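PDB 3U3W: transcriptional activator PlcR protein from Bacillus thuringiensis, which activates transcription as a quorum-sensing virulence regulator, binding DNA through a helix-turn-helix domain when the signal peptide PapR occupies its tetratricopeptide-type domain. Local coordinates for residues R90-E93 against I94-V98; L115-Q118 against Y119-A123; A222-I225 against S226-N230; Q237-Y240 against Q241-E244. All blocks are in the same frame, centred on the assembly; numbering follows the deposited sequence.

Contact 1 (R90-E93 against I94-V98)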
loop_
_atom_site.group_PDB
_atom_site.type_symbol
_atom_site.label_atom_id
_atom_site.label_comp_id
_atom_site.label_asym_id
_atom_site.label_seq_id
_atom_site.Cartn_x
_atom_site.Cartn_y
_atom_site.Cartn_z
ATOM N N ARG A 90 -21.403 -5.996 -2.195
ATOM C CA ARG A 90 -22.111 -7.131 -1.634
ATOM C C ARG A 90 -22.612 -6.823 -0.216
ATOM O O ARG A 90 -22.102 -7.322 0.790
ATOM C CB ARG A 90 -21.233 -8.378 -1.733
ATOM C CG ARG A 90 -21.061 -8.803 -3.200
ATOM C CD ARG A 90 -19.859 -9.716 -3.456
ATOM N NE ARG A 90 -19.925 -10.933 -2.662
ATOM C CZ ARG A 90 -18.985 -11.877 -2.636
ATOM N NH1 ARG A 90 -17.882 -11.746 -3.374
ATOM N NH2 ARG A 90 -19.144 -12.958 -1.867
ATOM N N TYR A 91 -23.642 -5.987 -0.157
ATOM C CA TYR A 91 -24.090 -5.419 1.107
ATOM C C TYR A 91 -24.881 -6.375 1.992
ATOM O O TYR A 91 -24.783 -6.306 3.226
ATOM C CB TYR A 91 -24.834 -4.104 0.864
ATOM C CG TYR A 91 -23.900 -2.987 0.412
ATOM C CD1 TYR A 91 -22.988 -2.414 1.302
ATOM C CD2 TYR A 91 -23.925 -2.515 -0.897
ATOM C CE1 TYR A 91 -22.137 -1.403 0.911
ATOM C CE2 TYR A 91 -23.076 -1.495 -1.307
ATOM C CZ TYR A 91 -22.184 -0.942 -0.402
ATOM O OH TYR A 91 -21.328 0.056 -0.812
ATOM N N LYS A 92 -25.654 -7.262 1.370
ATOM C CA LYS A 92 -26.316 -8.343 2.103
ATOM C C LYS A 92 -25.296 -9.141 2.927
ATOM O O LYS A 92 -25.424 -9.269 4.153
ATOM C CB LYS A 92 -27.052 -9.285 1.143
ATOM C CG LYS A 92 -28.556 -9.446 1.431
ATOM C CD LYS A 92 -28.842 -9.876 2.884
ATOM C CE LYS A 92 -30.356 -9.993 3.164
ATOM N NZ LYS A 92 -30.665 -10.239 4.615
ATOM N N GLU A 93 -24.270 -9.658 2.255
ATOM C CA GLU A 93 -23.264 -10.459 2.941
ATOM C C GLU A 93 -22.548 -9.677 4.027
ATOM O O GLU A 93 -22.337 -10.185 5.118
ATOM C CB GLU A 93 -22.258 -11.025 1.951
ATOM C CG GLU A 93 -22.839 -11.151 0.578
ATOM C CD GLU A 93 -22.026 -12.061 -0.298
ATOM O OE1 GLU A 93 -21.219 -12.842 0.261
ATOM O OE2 GLU A 93 -22.196 -11.993 -1.538
ATOM N N ILE A 94 -22.169 -8.443 3.726
ATOM C CA ILE A 94 -21.564 -7.598 4.739
ATOM C C ILE A 94 -22.460 -7.503 5.958
ATOM O O ILE A 94 -22.010 -7.629 7.103
ATOM C CB ILE A 94 -21.304 -6.191 4.192
ATOM C CG1 ILE A 94 -20.306 -6.290 3.032
ATOM C CG2 ILE A 94 -20.842 -5.254 5.327
ATOM C CD1 ILE A 94 -19.781 -4.961 2.503
ATOM N N TYR A 95 -23.738 -7.263 5.698
ATOM C CA TYR A 95 -24.734 -7.119 6.750
ATOM C C TYR A 95 -24.782 -8.350 7.664
ATOM O O TYR A 95 -24.733 -8.238 8.893
ATOM C CB TYR A 95 -26.107 -6.846 6.120
ATOM C CG TYR A 95 -27.228 -6.719 7.110
ATOM C CD1 TYR A 95 -27.472 -5.511 7.767
ATOM C CD2 TYR A 95 -28.054 -7.805 7.394
ATOM C CE1 TYR A 95 -28.504 -5.386 8.678
ATOM C CE2 TYR A 95 -29.096 -7.689 8.299
ATOM C CZ TYR A 95 -29.313 -6.486 8.937
ATOM O OH TYR A 95 -30.336 -6.390 9.841
ATOM N N ASN A 96 -24.872 -9.527 7.056
ATOM C CA ASN A 96 -24.847 -10.787 7.805
ATOM C C ASN A 96 -23.510 -11.076 8.478
ATOM O O ASN A 96 -23.462 -11.429 9.665
ATOM C CB ASN A 96 -25.219 -11.959 6.899
ATOM C CG ASN A 96 -26.665 -11.919 6.464
ATOM O OD1 ASN A 96 -27.544 -11.512 7.229
ATOM N ND2 ASN A 96 -26.924 -12.334 5.229
ATOM N N LYS A 97 -22.427 -10.924 7.718
ATOM C CA LYS A 97 -21.086 -11.216 8.220
ATOM C C LYS A 97 -20.758 -10.351 9.441
ATOM O O LYS A 97 -20.330 -10.847 10.485
ATOM C CB LYS A 97 -20.051 -11.012 7.110
ATOM C CG LYS A 97 -18.598 -11.030 7.581
ATOM C CD LYS A 97 -17.634 -10.876 6.410
ATOM C CE LYS A 97 -16.187 -11.006 6.865
ATOM N NZ LYS A 97 -15.920 -12.361 7.448
ATOM N N VAL A 98 -20.986 -9.054 9.310
ATOM C CA VAL A 98 -20.671 -8.113 10.374
ATOM C C VAL A 98 -21.613 -8.226 11.582
ATOM O O VAL A 98 -21.197 -8.043 12.737
ATOM C CB VAL A 98 -20.681 -6.678 9.821
ATOM C CG1 VAL A 98 -20.833 -5.665 10.937
ATOM C CG2 VAL A 98 -19.420 -6.438 9.015
#
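R90 and I94 meet across the first turn of helix 91-102, with R90 in the N-cap position of this helix in the TPR-type, peptide-binding domain. Four i to i+4 backbone hydrogen bonds build the turn. The carbonyl of R90 starts the series, receiving I94 N at 3.1 Å. Y95 N and N96 N follow onto Y91 O and K92 O, and the bond from K97 N to E93 O measures 2.7 Å.

A salt bridge joins R90 at the N-cap to E93 in the first turn. The guanidinium of R90 takes the carboxylate of E93 side-on: NE lies 2.7 Å from OE2 of E93, and NH2 reaches OE1 of the same group at 3.0 Å. Both oxygens stay near the guanidinium plane, yet OE2 is approached from above the carboxylate plane, 62° out of it, so the two flat groups are not coplanar. The remaining nitrogen, NH1, bonds to Q88.

Apolar packing fills the inner side. I94 CD1 lies 4.3 Å from Y91 CD1, and I94 also packs on L85 and C86 of helix 72-87. Y91 leans on V121 and V125 of helix 109-125 and touches an aromatic side chain of the bound peptide. With I94 CG1 turned beside its own backbone N (chi1 -63°), that methylene comes to 3.1 Å from R90 O.

Contact 2 (L115-Q118 against Y119-A123)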
loop_
_atom_site.group_PDB
_atom_site.type_symbol
_atom_site.label_atom_id
_atom_site.label_comp_id
_atom_site.label_asym_id
_atom_site.label_seq_id
_atom_site.Cartn_x
_atom_site.Cartn_y
_atom_site.Cartn_z
ATOM N N LEU A 115 -16.879 -2.357 12.689
ATOM C CA LEU A 115 -18.064 -3.197 12.467
ATOM C C LEU A 115 -19.362 -2.379 12.351
ATOM O O LEU A 115 -20.157 -2.574 11.434
ATOM C CB LEU A 115 -18.207 -4.220 13.593
ATOM C CG LEU A 115 -17.063 -5.203 13.858
ATOM C CD1 LEU A 115 -17.312 -5.903 15.187
ATOM C CD2 LEU A 115 -16.872 -6.205 12.702
ATOM N N GLN A 116 -19.557 -1.472 13.299
ATOM C CA GLN A 116 -20.739 -0.617 13.344
ATOM C C GLN A 116 -20.852 0.292 12.122
ATOM O O GLN A 116 -21.913 0.357 11.499
ATOM C CB GLN A 116 -20.757 0.208 14.640
ATOM C CG GLN A 116 -20.891 -0.656 15.896
ATOM C CD GLN A 116 -21.269 0.136 17.136
ATOM O OE1 GLN A 116 -20.470 0.922 17.656
ATOM N NE2 GLN A 116 -22.493 -0.067 17.619
ATOM N N TRP A 117 -19.758 0.984 11.789
ATOM C CA TRP A 117 -19.670 1.755 10.549
ATOM C C TRP A 117 -20.146 0.904 9.373
ATOM O O TRP A 117 -21.088 1.281 8.676
ATOM C CB TRP A 117 -18.236 2.306 10.348
ATOM C CG TRP A 117 -17.831 2.623 8.932
ATOM C CD1 TRP A 117 -18.605 3.184 7.951
ATOM C CD2 TRP A 117 -16.549 2.375 8.331
ATOM N NE1 TRP A 117 -17.879 3.304 6.780
ATOM C CE2 TRP A 117 -16.620 2.809 6.990
ATOM C CE3 TRP A 117 -15.351 1.831 8.799
ATOM C CZ2 TRP A 117 -15.544 2.703 6.118
ATOM C CZ3 TRP A 117 -14.277 1.741 7.927
ATOM C CH2 TRP A 117 -14.386 2.167 6.605
ATOM N N GLN A 118 -19.535 -0.262 9.174
ATOM C CA GLN A 118 -19.885 -1.098 8.028
ATOM C C GLN A 118 -21.333 -1.611 8.092
ATOM O O GLN A 118 -22.001 -1.760 7.064
ATOM C CB GLN A 118 -18.915 -2.283 7.892
ATOM C CG GLN A 118 -17.495 -1.878 7.567
ATOM C CD GLN A 118 -17.323 -1.418 6.115
ATOM O OE1 GLN A 118 -18.132 -1.738 5.239
ATOM N NE2 GLN A 118 -16.258 -0.669 5.860
ATOM N N TYR A 119 -21.805 -1.888 9.303
ATOM C CA TYR A 119 -23.141 -2.438 9.490
ATOM C C TYR A 119 -24.224 -1.416 9.125
ATOM O O TYR A 119 -25.168 -1.734 8.405
ATOM C CB TYR A 119 -23.284 -2.972 10.922
ATOM C CG TYR A 119 -24.696 -3.092 11.477
ATOM C CD1 TYR A 119 -25.540 -4.137 11.112
ATOM C CD2 TYR A 119 -25.153 -2.185 12.417
ATOM C CE1 TYR A 119 -26.827 -4.242 11.648
ATOM C CE2 TYR A 119 -26.414 -2.279 12.953
ATOM C CZ TYR A 119 -27.251 -3.300 12.567
ATOM O OH TYR A 119 -28.515 -3.346 13.135
ATOM N N TYR A 120 -24.046 -0.186 9.595
ATOM C CA TYR A 120 -24.952 0.912 9.284
ATOM C C TYR A 120 -25.010 1.240 7.804
ATOM O O TYR A 120 -26.098 1.436 7.262
ATOM C CB TYR A 120 -24.546 2.163 10.048
ATOM C CG TYR A 120 -24.842 2.077 11.517
ATOM C CD1 TYR A 120 -26.070 1.604 11.979
ATOM C CD2 TYR A 120 -23.894 2.467 12.449
ATOM C CE1 TYR A 120 -26.341 1.538 13.350
ATOM C CE2 TYR A 120 -24.148 2.401 13.813
ATOM C CZ TYR A 120 -25.369 1.941 14.260
ATOM O OH TYR A 120 -25.592 1.883 15.619
ATOM N N VAL A 121 -23.850 1.312 7.151
ATOM C CA VAL A 121 -23.813 1.578 5.715
ATOM C C VAL A 121 -24.568 0.481 4.975
ATOM O O VAL A 121 -25.361 0.742 4.062
ATOM C CB VAL A 121 -22.361 1.653 5.156
ATOM C CG1 VAL A 121 -22.374 1.649 3.641
ATOM C CG2 VAL A 121 -21.643 2.874 5.681
ATOM N N ALA A 122 -24.304 -0.750 5.381
ATOM C CA ALA A 122 -24.954 -1.898 4.791
ATOM C C ALA A 122 -26.466 -1.803 5.032
ATOM O O ALA A 122 -27.270 -1.997 4.115
ATOM C CB ALA A 122 -24.381 -3.175 5.377
ATOM N N ALA A 123 -26.843 -1.477 6.262
ATOM C CA ALA A 123 -28.247 -1.346 6.618
ATOM C C ALA A 123 -28.919 -0.300 5.732
ATOM O O ALA A 123 -29.999 -0.530 5.191
ATOM C CB ALA A 123 -28.394 -0.985 8.084
#
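Two first torsions decide what meets here: chi1 of -72° sets the Y120 ring beside its own backbone N and back over the preceding turn, while chi1 of 156° swings the W117 indole anti to its N and alongside V121. In the first pair, Y120 CD2 comes to 3.0 Å from Q116 O, the same carbonyl that accepts the backbone N-H of Y120 at 2.9 Å. Further out, the Q116 side chain runs beside the ring and points the same way. Its CB is 4.1 Å from Y120 CE2, and its amide plane is turned 34° from the ring. Y119 CD2, from the neighbouring residue, stands 3.9 Å above one face of the Y120 ring, off-centre.

W117 and V121 likewise lie side by side. The CG2 branch of V121 does the touching, 3.8 Å from W117 CD1, and it also sits 3.4 Å from W117 O. One face of the indole is occupied by the amide of Q118, whose chain bends at chi2 and lays NE2 3.4 Å above the ring plane, toward the rim.

Outside the pair of segments, L141 of helix 131-143 packs on Q116 and W117, and A160 of helix 153-167 meets both W117 and V121. W117 also rests on the backbone of the bound peptide, and V121 on one of its aromatic side chains. The W117-V121 side of helix 109-125 is thus a peptide-lining face in the TPR-type superhelical domain of an RNPP regulator.

Contact 3 (A222-I225 against S226-N230)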
loop_
_atom_site.group_PDB
_atom_site.type_symbol
_atom_site.label_atom_id
_atom_site.label_comp_id
_atom_site.label_asym_id
_atom_site.label_seq_id
_atom_site.Cartn_x
_atom_site.Cartn_y
_atom_site.Cartn_z
ATOM N N ALA A 222 -8.101 12.687 -10.092
ATOM C CA ALA A 222 -8.107 11.364 -9.487
ATOM C C ALA A 222 -7.515 10.287 -10.439
ATOM O O ALA A 222 -6.752 9.438 -10.010
ATOM C CB ALA A 222 -9.510 11.001 -8.975
ATOM N N ILE A 223 -7.831 10.368 -11.725
ATOM C CA ILE A 223 -7.199 9.527 -12.744
ATOM C C ILE A 223 -5.678 9.671 -12.760
ATOM O O ILE A 223 -4.962 8.675 -12.865
ATOM C CB ILE A 223 -7.767 9.834 -14.155
ATOM C CG1 ILE A 223 -9.270 9.505 -14.186
ATOM C CG2 ILE A 223 -6.952 9.116 -15.253
ATOM C CD1 ILE A 223 -9.911 9.505 -15.582
ATOM N N GLU A 224 -5.188 10.904 -12.648
ATOM C CA GLU A 224 -3.748 11.146 -12.594
ATOM C C GLU A 224 -3.129 10.468 -11.374
ATOM O O GLU A 224 -2.114 9.772 -11.486
ATOM C CB GLU A 224 -3.437 12.648 -12.582
ATOM C CG GLU A 224 -1.977 12.988 -12.308
ATOM C CD GLU A 224 -1.811 14.276 -11.495
ATOM O OE1 GLU A 224 -2.253 15.346 -11.967
ATOM O OE2 GLU A 224 -1.245 14.215 -10.376
ATOM N N ILE A 225 -3.740 10.672 -10.210
ATOM C CA ILE A 225 -3.263 10.036 -8.986
ATOM C C ILE A 225 -3.276 8.513 -9.105
ATOM O O ILE A 225 -2.361 7.842 -8.646
ATOM C CB ILE A 225 -4.085 10.451 -7.756
ATOM C CG1 ILE A 225 -3.986 11.969 -7.555
ATOM C CG2 ILE A 225 -3.592 9.707 -6.505
ATOM C CD1 ILE A 225 -4.944 12.505 -6.524
ATOM N N SER A 226 -4.318 7.980 -9.727
ATOM C CA SER A 226 -4.447 6.542 -9.906
ATOM C C SER A 226 -3.318 5.972 -10.771
ATOM O O SER A 226 -2.705 4.976 -10.401
ATOM C CB SER A 226 -5.801 6.190 -10.516
ATOM O OG SER A 226 -6.832 6.417 -9.582
ATOM N N CYS A 227 -3.054 6.593 -11.920
ATOM C CA CYS A 227 -1.958 6.136 -12.782
ATOM C C CYS A 227 -0.570 6.231 -12.129
ATOM O O CYS A 227 0.248 5.331 -12.265
ATOM C CB CYS A 227 -1.984 6.857 -14.124
ATOM S SG CYS A 227 -3.482 6.475 -15.049
ATOM N N ARG A 228 -0.331 7.299 -11.390
ATOM C CA ARG A 228 0.940 7.491 -10.713
ATOM C C ARG A 228 1.192 6.449 -9.629
ATOM O O ARG A 228 2.334 6.051 -9.405
ATOM C CB ARG A 228 1.041 8.909 -10.125
ATOM C CG ARG A 228 2.224 9.090 -9.196
ATOM C CD ARG A 228 2.508 10.564 -8.892
ATOM N NE ARG A 228 1.359 11.239 -8.303
ATOM C CZ ARG A 228 0.962 11.067 -7.048
ATOM N NH1 ARG A 228 1.629 10.244 -6.249
ATOM N NH2 ARG A 228 -0.099 11.720 -6.591
ATOM N N ILE A 229 0.142 6.018 -8.941
ATOM C CA ILE A 229 0.319 4.995 -7.901
ATOM C C ILE A 229 -0.005 3.582 -8.413
ATOM O O ILE A 229 -0.005 2.627 -7.664
ATOM C CB ILE A 229 -0.483 5.324 -6.613
ATOM C CG1 ILE A 229 -1.988 5.140 -6.816
ATOM C CG2 ILE A 229 -0.186 6.750 -6.139
ATOM C CD1 ILE A 229 -2.790 5.441 -5.554
ATOM N N ASN A 230 -0.273 3.470 -9.707
ATOM C CA ASN A 230 -0.662 2.202 -10.305
ATOM C C ASN A 230 -1.848 1.510 -9.637
ATOM O O ASN A 230 -1.825 0.298 -9.416
ATOM C CB ASN A 230 0.541 1.263 -10.377
ATOM C CG ASN A 230 1.684 1.854 -11.185
ATOM O OD1 ASN A 230 2.812 1.940 -10.710
ATOM N ND2 ASN A 230 1.387 2.275 -12.405
#
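The carbonyl oxygen of A222 faces two groups of S226. The backbone N-H bonds to it at 2.9 Å, and OG approaches to 3.1 Å; the hydroxyl has another acceptor within reach, so its share is not settled. Chi1 of -70° keeps OG beside the S226 backbone N, which is why the hydroxyl folds back along the helix.

One residue further on, C227 N bonds to I223 O. The sulfur follows the same path as the serine hydroxyl, and C227 SG comes within 4.4 Å of I223 CG2. In the assembly C227 also packs against L270 of the second subunit.

R228 bends at chi3 and brings its guanidinium alongside I225, where NH2 lies 4.0 Å from both CG1 and CG2 of the isoleucine. In one of the two modelled conformers of E224, OE2 lies 4.5 Å from R228 NE, at most a weak attraction. The firm charge partner of R228 is E192 of helix 192-208, reached through NH1.

I229 closes the series. Its CG1 sits between its backbone N and carbonyl carbon (chi1 72°) and touches I225 O at 3.3 Å, while CD1 stays 4.4 Å from I225 CG2. I229 is the first residue to leave helical backbone angles, and N230 follows with positive phi; its N gives a weak bond to C227 O, and S231 N goes to S226 O. N230 also makes backbone hydrogen bonds to the second subunit. Helix 212-228 thus ends in a Schellman motif, with N230 as the C-prime residue, at the dimer interface.

Contact 4 (Q237-Y240 against Q241-E244)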
loop_
_atom_site.group_PDB
_atom_site.type_symbol
_atom_site.label_atom_id
_atom_site.label_comp_id
_atom_site.label_asym_id
_atom_site.label_seq_id
_atom_site.Cartn_x
_atom_site.Cartn_y
_atom_site.Cartn_z
ATOM N N GLN A 237 -14.439 3.371 -12.900
ATOM C CA GLN A 237 -15.493 4.306 -12.511
ATOM C C GLN A 237 -15.143 5.724 -12.929
ATOM O O GLN A 237 -16.008 6.458 -13.377
ATOM C CB GLN A 237 -15.758 4.247 -11.000
ATOM C CG GLN A 237 -16.219 2.871 -10.517
ATOM C CD GLN A 237 -15.036 1.943 -10.194
ATOM O OE1 GLN A 237 -14.113 1.795 -10.996
ATOM N NE2 GLN A 237 -15.061 1.329 -9.010
ATOM N N LEU A 238 -13.865 6.086 -12.791
ATOM C CA LEU A 238 -13.370 7.424 -13.119
ATOM C C LEU A 238 -13.485 7.734 -14.608
ATOM O O LEU A 238 -14.003 8.776 -14.975
ATOM C CB LEU A 238 -11.922 7.593 -12.638
ATOM C CG LEU A 238 -11.842 7.771 -11.110
ATOM C CD1 LEU A 238 -10.420 7.629 -10.566
ATOM C CD2 LEU A 238 -12.467 9.111 -10.693
ATOM N N TYR A 239 -13.022 6.826 -15.462
ATOM C CA TYR A 239 -13.228 6.973 -16.894
ATOM C C TYR A 239 -14.687 7.092 -17.272
ATOM O O TYR A 239 -15.020 7.833 -18.183
ATOM C CB TYR A 239 -12.599 5.821 -17.675
ATOM C CG TYR A 239 -11.118 5.985 -17.797
ATOM C CD1 TYR A 239 -10.576 7.095 -18.429
ATOM C CD2 TYR A 239 -10.259 5.054 -17.246
ATOM C CE1 TYR A 239 -9.209 7.265 -18.525
ATOM C CE2 TYR A 239 -8.900 5.211 -17.332
ATOM C CZ TYR A 239 -8.379 6.318 -17.975
ATOM O OH TYR A 239 -7.014 6.454 -18.053
ATOM N N TYR A 240 -15.544 6.341 -16.589
ATOM C CA TYR A 240 -16.968 6.402 -16.847
ATOM C C TYR A 240 -17.448 7.817 -16.483
ATOM O O TYR A 240 -18.052 8.520 -17.302
ATOM C CB TYR A 240 -17.713 5.316 -16.042
ATOM C CG TYR A 240 -19.220 5.391 -16.183
ATOM C CD1 TYR A 240 -19.877 4.716 -17.211
ATOM C CD2 TYR A 240 -19.988 6.157 -15.302
ATOM C CE1 TYR A 240 -21.260 4.802 -17.354
ATOM C CE2 TYR A 240 -21.373 6.236 -15.435
ATOM C CZ TYR A 240 -21.997 5.563 -16.460
ATOM O OH TYR A 240 -23.354 5.650 -16.593
ATOM N N GLN A 241 -17.149 8.236 -15.259
ATOM C CA GLN A 241 -17.484 9.578 -14.820
ATOM C C GLN A 241 -16.960 10.668 -15.759
ATOM O O GLN A 241 -17.621 11.684 -15.971
ATOM C CB GLN A 241 -16.961 9.833 -13.415
ATOM C CG GLN A 241 -17.550 11.077 -12.826
ATOM C CD GLN A 241 -19.052 10.994 -12.833
ATOM O OE1 GLN A 241 -19.630 10.017 -12.350
ATOM N NE2 GLN A 241 -19.698 11.991 -13.418
ATOM N N ARG A 242 -15.771 10.462 -16.313
ATOM C CA ARG A 242 -15.178 11.458 -17.184
ATOM C C ARG A 242 -15.924 11.475 -18.513
ATOM O O ARG A 242 -16.165 12.536 -19.080
ATOM C CB ARG A 242 -13.669 11.246 -17.344
ATOM C CG ARG A 242 -13.191 10.844 -18.722
ATOM C CD ARG A 242 -12.186 11.829 -19.333
ATOM N NE ARG A 242 -10.886 11.895 -18.661
ATOM C CZ ARG A 242 -9.774 11.291 -19.089
ATOM N NH1 ARG A 242 -9.817 10.554 -20.191
ATOM N NH2 ARG A 242 -8.615 11.415 -18.417
ATOM N N GLY A 243 -16.329 10.305 -18.989
ATOM C CA GLY A 243 -17.235 10.236 -20.123
ATOM C C GLY A 243 -18.542 10.998 -19.873
ATOM O O GLY A 243 -19.018 11.724 -20.747
ATOM N N GLU A 244 -19.128 10.823 -18.688
ATOM C CA GLU A 244 -20.326 11.567 -18.302
ATOM C C GLU A 244 -20.085 13.078 -18.396
ATOM O O GLU A 244 -20.894 13.808 -18.959
ATOM C CB GLU A 244 -20.757 11.223 -16.874
ATOM C CG GLU A 244 -21.182 9.783 -16.647
ATOM C CD GLU A 244 -22.598 9.521 -17.108
ATOM O OE1 GLU A 244 -23.533 9.705 -16.292
ATOM O OE2 GLU A 244 -22.775 9.141 -18.286
#
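Helix 235-248 belongs to the TPR-type helical domain, and two of its tyrosines, Y239 and Y240, each meet a charged side chain about one turn further on. R242 comes to the edge of the Y239 ring: NH1 lies in the ring plane, 3.7 Å from Y239 CE1. Seen from the arginine, that same CE1 is over one face of the guanidinium, because the two planes stand 86° apart. The contact is therefore edge to face with the guanidinium supplying the face, and it is not a cation-pi stack. Bends at chi2 and chi3 fold the R242 chain round to this place, and NE donates a hydrogen bond to OD1 of N220 in helix 212-228.

Y240 and E244 form the second pair. The ring reaches forward with chi1 of 176°, and E244 doubles back through its bend at chi2, so that CG sits 3.8 Å from Y240 CE2 and the carboxylate is tilted only 22° from the ring plane. Y240 OH and E244 OE2 stay 3.9 Å apart. E244 OE2 is instead gripped by Y260, R247 and K282, a cluster of donors that would favour a charged carboxylate.

This helix contributes to the peptide-binding surface of the TPR-type domain: Q237 NE2 hydrogen-bonds an acidic side chain of the bound peptide, and Y240 packs on an apolar one. Y239 touches I269 of the second subunit. Along the backbone, Q241 N bonds to Q237 O at 2.8 Å, and G243 N to Y239 O at 2.9 Å.

All four contacts lie within single helices of the C-terminal, TPR-type domain and come in order along the chain. Contacts 1 and 2 sit on the successive helices 91-102 and 109-125, their centres about 9 Å apart, and pack directly: Y95 CE1 lies 3.6 Å from Y119 CE1. Contacts 3 and 4 pair in the same manner on helices 212-228 and 235-248, about 14 Å between centres, with I223 CG1 3.6 Å from L238 CB. The two pairs are separate, with centres about 28 to 30 Å apart. Contacts 1, 2 and 4 each reach the bound peptide, so it spans distant helices, while contacts 3 and 4 touch the second subunit.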